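Local structure of putative carbonic anhydrase (Streptococcus mutans, 3LAS) at residues A34-M39 with R72-S77; L43-A48 with I58-G63. The protein probably catalyses the reversible hydration of carbon dioxide to hydrogencarbonate, as a zinc-dependent beta-class carbonic anhydrase. One frame throughout, in Å; residues are numbered along the deposited sequence.

Contact 1 (A34-M39 with R72-S77); sequences AIVTCM and RSLVIS. With ZN (zinc ion), chain C.
This is a buried, apolar helix-on-sheet contact in the alpha/beta fold of a beta-class carbonic anhydrase. A34 and V36, on strand 33-38, meet L74 and S77 on helix 68-80. The strand is an inner one of the mixed sheet. The axes of 34-38 and 72-77 come within 10.1 Å and run nearly antiparallel, at 167°. A34 and V36 both turn their side chains to the helix. L74 reaches them from the helix. Its CG stands beside the backbone N (chi1 -68°), and the extended chain carries CD1 and CD2 of L74 to the strand. L74 CD1 lies 4.2 Å from V36 CG2. L59 of strand 56-61 packs on L74 as well. At the next turn of the helix, S77 OG passes A34 CB at 3.7 Å without a polar partner in the strand; its hydrogen bonds go to H57 and T83. The far end of the strand leads away from the helix to the metal site. There C38 SG binds the zinc ion at 2.3 Å, H91 and C94 bind the same ion, and a water oxygen binds the zinc ion at 2.2 Å. The closest touch between strand and helix is A34 CB against L74 CD2, at 3.6 Å.

Contact 2 (L43-A48 with I58-G63); sequences LHVAPA and ILRNAG
R60 leaves its strand with CG beside the backbone N, runs extended through chi2, and bends at chi3 (71°). The bend brings its guanidinium to the carbonyl oxygen of L43. V45 has CG1 anti to its backbone N, which sets CG2 next to both R60 and I58 and leaves CG1 beside the end of I58. The guanidinium meets L43 end-on. NH1 and NH2 of R60 both donate to L43 O, each at 3.0 Å. Neither bond is straight, with N-H...O angles of 138° and 142°, because one oxygen is shared by two nitrogens. The oxygen sits at the edge of the guanidinium, somewhat out of its plane, and both nitrogens approach it from the same face of the carbonyl plane. R60 NH2 also donates to C38 O, so the group is held from two backbone carbonyls. The second bond reaches the zinc ligand C38 through its main chain.

The contact belongs to a beta-alpha-beta unit made of strand 33-38, helix 45-49 and strand 56-61. L43 comes just before the helix, and H44 is its N-cap residue. V45, in the first turn, turns its side chain to the strand. V45 CG2 lies over one face of the R60 guanidinium, displaced from the centre of the group, 3.9 Å from R60 NH1. The same V45 CG2 touches I58 CG2 at 4.0 Å. The side chains of V45 and I58 lie side by side and point in opposite directions, and I58 CD1 reaches V45 CG1 at 4.1 Å. T37 of strand 33-38 packs against L43, V45 and R60. On the L43 side, R60 NH2 lies 3.7 Å from L43 CB.

After helix 5-20 the chain forms strand 33-38, which holds one side of contact 1. It then passes L43 and helix 45-49 and returns as strand 56-61, where contact 2 closes the inner loop. Helix 68-80 follows and closes the outer loop on strand 33-38. Contact 2 is therefore nested inside contact 1. The two strands are neighbours in one sheet, joined by backbone bonds such as L59 N to I35 O and M39 N to N61 O. Contact 1 ties helix 68-80 to this sheet, and contact 2 ties helix 45-49 to it. Both contacts also touch the second subunit.

Contact 1 (A34-M39 with R72-S77)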
ATOM      1  N   ALA A  34      -1.495 -11.824   2.274  1.00  8.01           N
ATOM      2  CA  ALA A  34      -1.559 -10.360   2.181  1.00  7.21           C
ATOM      3  C   ALA A  34      -0.631  -9.774   3.205  1.00  7.64           C
ATOM      4  O   ALA A  34      -0.678 -10.181   4.427  1.00  7.90           O
ATOM      5  CB  ALA A  34      -2.981  -9.884   2.384  1.00  7.42           C
ATOM      6  N   ILE A  35       0.215  -8.833   2.780  1.00  6.65           N
ATOM      7  CA  ILE A  35       1.140  -8.117   3.684  1.00  6.98           C
ATOM      8  C   ILE A  35       0.623  -6.753   3.942  1.00  7.22           C
ATOM      9  O   ILE A  35       0.177  -6.075   2.994  1.00  9.46           O
ATOM     10  CB  ILE A  35       2.496  -8.039   2.975  1.00  8.64           C
ATOM     11  CG1 ILE A  35       3.057  -9.480   2.755  1.00 10.12           C
ATOM     12  CG2 ILE A  35       3.526  -7.200   3.788  1.00  9.86           C
ATOM     13  CD1 ILE A  35       3.881  -9.541   1.474  1.00 11.65           C
ATOM     14  N   VAL A  36       0.582  -6.311   5.193  1.00  7.46           N
ATOM     15  CA  VAL A  36       0.196  -4.909   5.578  1.00  7.60           C
ATOM     16  C   VAL A  36       1.441  -4.230   6.080  1.00  6.74           C
ATOM     17  O   VAL A  36       2.029  -4.707   7.092  1.00  7.58           O
ATOM     18  CB  VAL A  36      -0.893  -4.960   6.664  1.00  6.61           C
ATOM     19  CG1 VAL A  36      -1.255  -3.560   7.193  1.00  9.83           C
ATOM     20  CG2 VAL A  36      -2.147  -5.720   6.165  1.00  9.26           C
ATOM     21  N   THR A  37       1.883  -3.179   5.406  1.00  6.39           N
ATOM     22  CA  THR A  37       3.122  -2.538   5.814  1.00  6.68           C
ATOM     23  C   THR A  37       3.099  -1.039   5.527  1.00  5.85           C
ATOM     24  O   THR A  37       2.066  -0.475   5.121  1.00  6.42           O
ATOM     25  CB  THR A  37       4.329  -3.233   5.166  1.00  8.59           C
ATOM     26  OG1 THR A  37       5.552  -2.813   5.760  1.00  7.68           O
ATOM     27  CG2 THR A  37       4.356  -3.064   3.665  1.00  8.98           C
ATOM     28  N   CYS A  38       4.198  -0.370   5.840  1.00  6.86           N
ATOM     29  CA  CYS A  38       4.289   1.064   5.642  1.00  6.09           C
ATOM     30  C   CYS A  38       4.662   1.390   4.210  1.00  6.94           C
ATOM     31  O   CYS A  38       5.345   0.615   3.497  1.00  7.01           O
ATOM     32  CB  CYS A  38       5.371   1.576   6.614  1.00  6.96           C
ATOM     33  SG  CYS A  38       5.475   3.448   6.558  1.00  7.09           S
ATOM     34  N   MET A  39       4.280   2.596   3.803  1.00  6.32           N
ATOM     35  CA  MET A  39       4.634   3.236   2.532  1.00  6.92           C
ATOM     36  C   MET A  39       6.080   3.578   2.339  1.00  7.39           C
ATOM     37  O   MET A  39       6.507   3.984   1.236  1.00  7.50           O
ATOM     38  CB  MET A  39       3.752   4.461   2.309  1.00  7.32           C
ATOM     39  CG  MET A  39       4.218   5.593   3.323  1.00  7.25           C
ATOM     40  SD  MET A  39       2.977   6.950   3.275  1.00  8.06           S
ATOM     41  CE  MET A  39       3.743   8.053   4.432  1.00  8.43           C
ATOM     42  N   ARG A  72     -11.167  -3.205   4.631  1.00  7.69           N
ATOM     43  CA  ARG A  72     -11.858  -3.343   3.375  1.00  8.87           C
ATOM     44  C   ARG A  72     -11.041  -4.131   2.362  1.00  7.67           C
ATOM     45  O   ARG A  72     -11.543  -5.020   1.643  1.00  8.75           O
ATOM     46  CB  ARG A  72     -12.168  -1.923   2.844  1.00  9.35           C
ATOM     47  CG  ARG A  72     -12.790  -1.878   1.431  1.00  7.93           C
ATOM     48  CD  ARG A  72     -12.748  -0.488   0.859  1.00 10.02           C
ATOM     49  NE  ARG A  72     -11.400  -0.075   0.453  1.00  8.52           N
ATOM     50  CZ  ARG A  72     -10.878  -0.234  -0.764  1.00  7.52           C
ATOM     51  NH1 ARG A  72     -11.482  -0.850  -1.770  1.00 10.10           N
ATOM     52  NH2 ARG A  72      -9.660   0.246  -1.007  1.00  8.25           N
ATOM     53  N   SER A  73      -9.772  -3.743   2.283  1.00  7.32           N
ATOM     54  CA  SER A  73      -8.892  -4.330   1.309  1.00  7.50           C
ATOM     55  C   SER A  73      -8.602  -5.793   1.610  1.00  7.53           C
ATOM     56  O   SER A  73      -8.491  -6.613   0.664  1.00  8.09           O
ATOM     57  CB  SER A  73      -7.607  -3.509   1.208  1.00  7.28           C
ATOM     58  OG  SER A  73      -7.897  -2.159   0.801  1.00  7.68           O
ATOM     59  N   LEU A  74      -8.435  -6.124   2.884  1.00  7.57           N
ATOM     60  CA  LEU A  74      -8.223  -7.487   3.260  1.00  7.53           C
ATOM     61  C   LEU A  74      -9.440  -8.334   3.024  1.00  8.12           C
ATOM     62  O   LEU A  74      -9.288  -9.522   2.675  1.00  9.00           O
ATOM     63  CB  LEU A  74      -7.767  -7.610   4.736  1.00  9.17           C
ATOM     64  CG  LEU A  74      -6.396  -7.073   5.036  1.00  7.80           C
ATOM     65  CD1 LEU A  74      -6.142  -7.027   6.525  1.00 10.07           C
ATOM     66  CD2 LEU A  74      -5.327  -7.964   4.342  1.00 12.18           C
ATOM     67  N   VAL A  75     -10.663  -7.834   3.250  1.00  8.56           N
ATOM     68  CA  VAL A  75     -11.862  -8.657   3.004  1.00  8.69           C
ATOM     69  C   VAL A  75     -11.918  -8.897   1.501  1.00  8.75           C
ATOM     70  O   VAL A  75     -12.259 -10.063   1.059  1.00  8.66           O
ATOM     71  CB  VAL A  75     -13.098  -7.875   3.489  1.00 10.43           C
ATOM     72  CG1 VAL A  75     -14.400  -8.551   2.887  1.00 12.76           C
ATOM     73  CG2 VAL A  75     -13.120  -7.745   4.965  1.00 12.32           C
ATOM     74  N   ILE A  76     -11.568  -7.970   0.620  1.00  8.50           N
ATOM     75  CA  ILE A  76     -11.509  -8.255  -0.820  1.00  9.82           C
ATOM     76  C   ILE A  76     -10.420  -9.262  -1.064  1.00  7.73           C
ATOM     77  O   ILE A  76     -10.625 -10.283  -1.802  1.00  9.27           O
ATOM     78  CB  ILE A  76     -11.297  -6.914  -1.615  1.00  8.84           C
ATOM     79  CG1 ILE A  76     -12.552  -6.082  -1.472  1.00  8.45           C
ATOM     80  CG2 ILE A  76     -10.942  -7.232  -3.064  1.00  9.62           C
ATOM     81  CD1 ILE A  76     -12.285  -4.595  -1.881  1.00  9.43           C
ATOM     82  N   SER A  77      -9.242  -9.081  -0.503  1.00  7.72           N
ATOM     83  CA  SER A  77      -8.136 -10.039  -0.735  1.00  7.72           C
ATOM     84  C   SER A  77      -8.502 -11.479  -0.363  1.00  7.97           C
ATOM     85  O   SER A  77      -8.129 -12.399  -1.085  1.00  8.88           O
ATOM     86  CB  SER A  77      -6.935  -9.547   0.134  1.00  8.34           C
ATOM     87  OG  SER A  77      -5.833 -10.426   0.017  1.00  8.23           O
TER
HETATM   88 ZN    ZN C 167       7.031   4.018   8.116  1.00  7.65          ZN
HETATM   89  O   HOH W   1       7.910   5.820   7.322  1.00 10.78           O

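Contact 2 (L43-A48 with I58-G63)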
ATOM      1  N   LEU A  43      11.643   0.579   1.807  1.00  7.00           N
ATOM      2  CA  LEU A  43      11.195  -0.790   1.860  1.00  7.04           C
ATOM      3  C   LEU A  43      10.654  -1.208   0.518  1.00  7.31           C
ATOM      4  O   LEU A  43       9.615  -0.655   0.067  1.00  8.00           O
ATOM      5  CB  LEU A  43      10.197  -1.006   2.991  1.00  7.83           C
ATOM      6  CG  LEU A  43       9.456  -2.343   3.025  1.00  8.05           C
ATOM      7  CD1 LEU A  43      10.387  -3.584   3.078  1.00  8.52           C
ATOM      8  CD2 LEU A  43       8.471  -2.336   4.124  1.00 11.21           C
ATOM      9  N   HIS A  44      11.386  -2.110  -0.163  1.00  7.51           N
ATOM     10  CA  HIS A  44      10.867  -2.736  -1.386  1.00  7.86           C
ATOM     11  C   HIS A  44      10.489  -4.150  -0.991  1.00  8.44           C
ATOM     12  O   HIS A  44      11.370  -4.980  -0.689  1.00  9.19           O
ATOM     13  CB  HIS A  44      11.874  -2.636  -2.519  1.00  8.51           C
ATOM     14  CG  HIS A  44      11.957  -1.256  -3.095  1.00  7.38           C
ATOM     15  ND1 HIS A  44      12.854  -0.974  -4.104  1.00  8.73           N
ATOM     16  CD2 HIS A  44      11.256  -0.117  -2.824  1.00  8.03           C
ATOM     17  CE1 HIS A  44      12.719   0.286  -4.419  1.00  8.36           C
ATOM     18  NE2 HIS A  44      11.766   0.852  -3.686  1.00  8.33           N
ATOM     19  N   VAL A  45       9.188  -4.370  -0.865  1.00  9.14           N
ATOM     20  CA  VAL A  45       8.664  -5.567  -0.197  1.00  9.82           C
ATOM     21  C   VAL A  45       9.029  -6.842  -0.923  1.00  9.22           C
ATOM     22  O   VAL A  45       9.356  -7.870  -0.300  1.00 10.36           O
ATOM     23  CB  VAL A  45       7.137  -5.423  -0.055  1.00 10.10           C
ATOM     24  CG1 VAL A  45       6.597  -6.648   0.556  1.00 12.67           C
ATOM     25  CG2 VAL A  45       6.819  -4.248   0.807  1.00 11.31           C
ATOM     26  N   ALA A  46       9.050  -6.816  -2.278  1.00  9.58           N
ATOM     27  CA  ALA A  46       9.329  -8.061  -2.981  1.00 10.25           C
ATOM     28  C   ALA A  46      10.697  -8.590  -2.717  1.00  9.53           C
ATOM     29  O   ALA A  46      10.809  -9.785  -2.292  1.00 10.52           O
ATOM     30  CB  ALA A  46       9.059  -7.899  -4.517  1.00 11.71           C
ATOM     31  N   PRO A  47      11.800  -7.853  -2.882  1.00 10.34           N
ATOM     32  CA  PRO A  47      13.119  -8.478  -2.595  1.00 10.78           C
ATOM     33  C   PRO A  47      13.281  -8.742  -1.093  1.00  9.48           C
ATOM     34  O   PRO A  47      13.928  -9.729  -0.720  1.00 10.56           O
ATOM     35  CB  PRO A  47      14.131  -7.471  -3.152  1.00 11.13           C
ATOM     36  CG  PRO A  47      13.411  -6.188  -3.177  1.00 12.88           C
ATOM     37  CD  PRO A  47      11.960  -6.542  -3.542  1.00 11.10           C
ATOM     38  N   ALA A  48      12.699  -7.915  -0.237  1.00  9.09           N
ATOM     39  CA  ALA A  48      12.860  -8.181   1.191  1.00  8.37           C
ATOM     40  C   ALA A  48      12.277  -9.497   1.674  1.00  9.99           C
ATOM     41  O   ALA A  48      12.803 -10.127   2.568  1.00 10.56           O
ATOM     42  CB  ALA A  48      12.216  -7.031   1.985  1.00 10.22           C
ATOM     43  N   ILE A  58       0.074  -6.792  -1.456  1.00  6.90           N
ATOM     44  CA  ILE A  58       0.932  -5.845  -0.665  1.00  7.52           C
ATOM     45  C   ILE A  58       0.105  -4.613  -0.429  1.00  6.59           C
ATOM     46  O   ILE A  58      -0.250  -3.903  -1.371  1.00  7.84           O
ATOM     47  CB  ILE A  58       2.247  -5.498  -1.377  1.00  7.12           C
ATOM     48  CG1 ILE A  58       3.005  -6.819  -1.706  1.00  8.16           C
ATOM     49  CG2 ILE A  58       3.092  -4.591  -0.512  1.00  8.43           C
ATOM     50  CD1 ILE A  58       4.167  -6.582  -2.719  1.00 11.12           C
ATOM     51  N   LEU A  59      -0.309  -4.416   0.826  1.00  6.60           N
ATOM     52  CA  LEU A  59      -1.084  -3.253   1.298  1.00  6.10           C
ATOM     53  C   LEU A  59      -0.131  -2.333   1.999  1.00  6.64           C
ATOM     54  O   LEU A  59       0.675  -2.784   2.827  1.00  6.64           O
ATOM     55  CB  LEU A  59      -2.219  -3.628   2.243  1.00  6.43           C
ATOM     56  CG  LEU A  59      -3.373  -4.434   1.639  1.00  5.88           C
ATOM     57  CD1 LEU A  59      -2.989  -5.878   1.301  1.00  9.02           C
ATOM     58  CD2 LEU A  59      -4.474  -4.533   2.670  1.00 10.30           C
ATOM     59  N   ARG A  60      -0.199  -1.026   1.705  1.00  6.00           N
ATOM     60  CA  ARG A  60       0.789  -0.093   2.329  1.00  6.24           C
ATOM     61  C   ARG A  60       0.103   1.199   2.607  1.00  6.46           C
ATOM     62  O   ARG A  60      -0.626   1.783   1.795  1.00  6.56           O
ATOM     63  CB  ARG A  60       1.955   0.200   1.377  1.00  6.26           C
ATOM     64  CG  ARG A  60       2.652  -1.094   0.867  1.00  6.96           C
ATOM     65  CD  ARG A  60       3.888  -0.849  -0.008  1.00  6.66           C
ATOM     66  NE  ARG A  60       4.993  -0.334   0.866  1.00  6.35           N
ATOM     67  CZ  ARG A  60       6.250  -0.221   0.505  1.00  6.97           C
ATOM     68  NH1 ARG A  60       6.670  -0.651  -0.679  1.00  8.08           N
ATOM     69  NH2 ARG A  60       7.118   0.280   1.342  1.00  7.70           N
ATOM     70  N   ASN A  61       0.385   1.746   3.800  1.00  6.28           N
ATOM     71  CA  ASN A  61      -0.146   3.031   4.243  1.00  5.47           C
ATOM     72  C   ASN A  61       0.877   3.681   5.152  1.00  6.11           C
ATOM     73  O   ASN A  61       1.995   3.152   5.340  1.00  6.97           O
ATOM     74  CB  ASN A  61      -1.549   2.939   4.837  1.00  6.31           C
ATOM     75  CG  ASN A  61      -1.550   2.191   6.182  1.00  7.21           C
ATOM     76  OD1 ASN A  61      -0.480   1.991   6.762  1.00  7.89           O
ATOM     77  ND2 ASN A  61      -2.721   1.910   6.686  1.00  8.58           N
ATOM     78  N   ALA A  62       0.548   4.855   5.731  1.00  5.82           N
ATOM     79  CA  ALA A  62       1.535   5.481   6.648  1.00  6.36           C
ATOM     80  C   ALA A  62       1.553   4.691   7.963  1.00  7.60           C
ATOM     81  O   ALA A  62       0.559   4.582   8.678  1.00  7.86           O
ATOM     82  CB  ALA A  62       1.181   6.920   6.923  1.00  6.96           C
ATOM     83  N   GLY A  63       2.698   4.079   8.222  1.00  7.03           N
ATOM     84  CA  GLY A  63       2.951   3.310   9.444  1.00  7.55           C
ATOM     85  C   GLY A  63       2.577   1.846   9.345  1.00  7.26           C
ATOM     86  O   GLY A  63       2.924   1.060  10.240  1.00  7.87           O
TER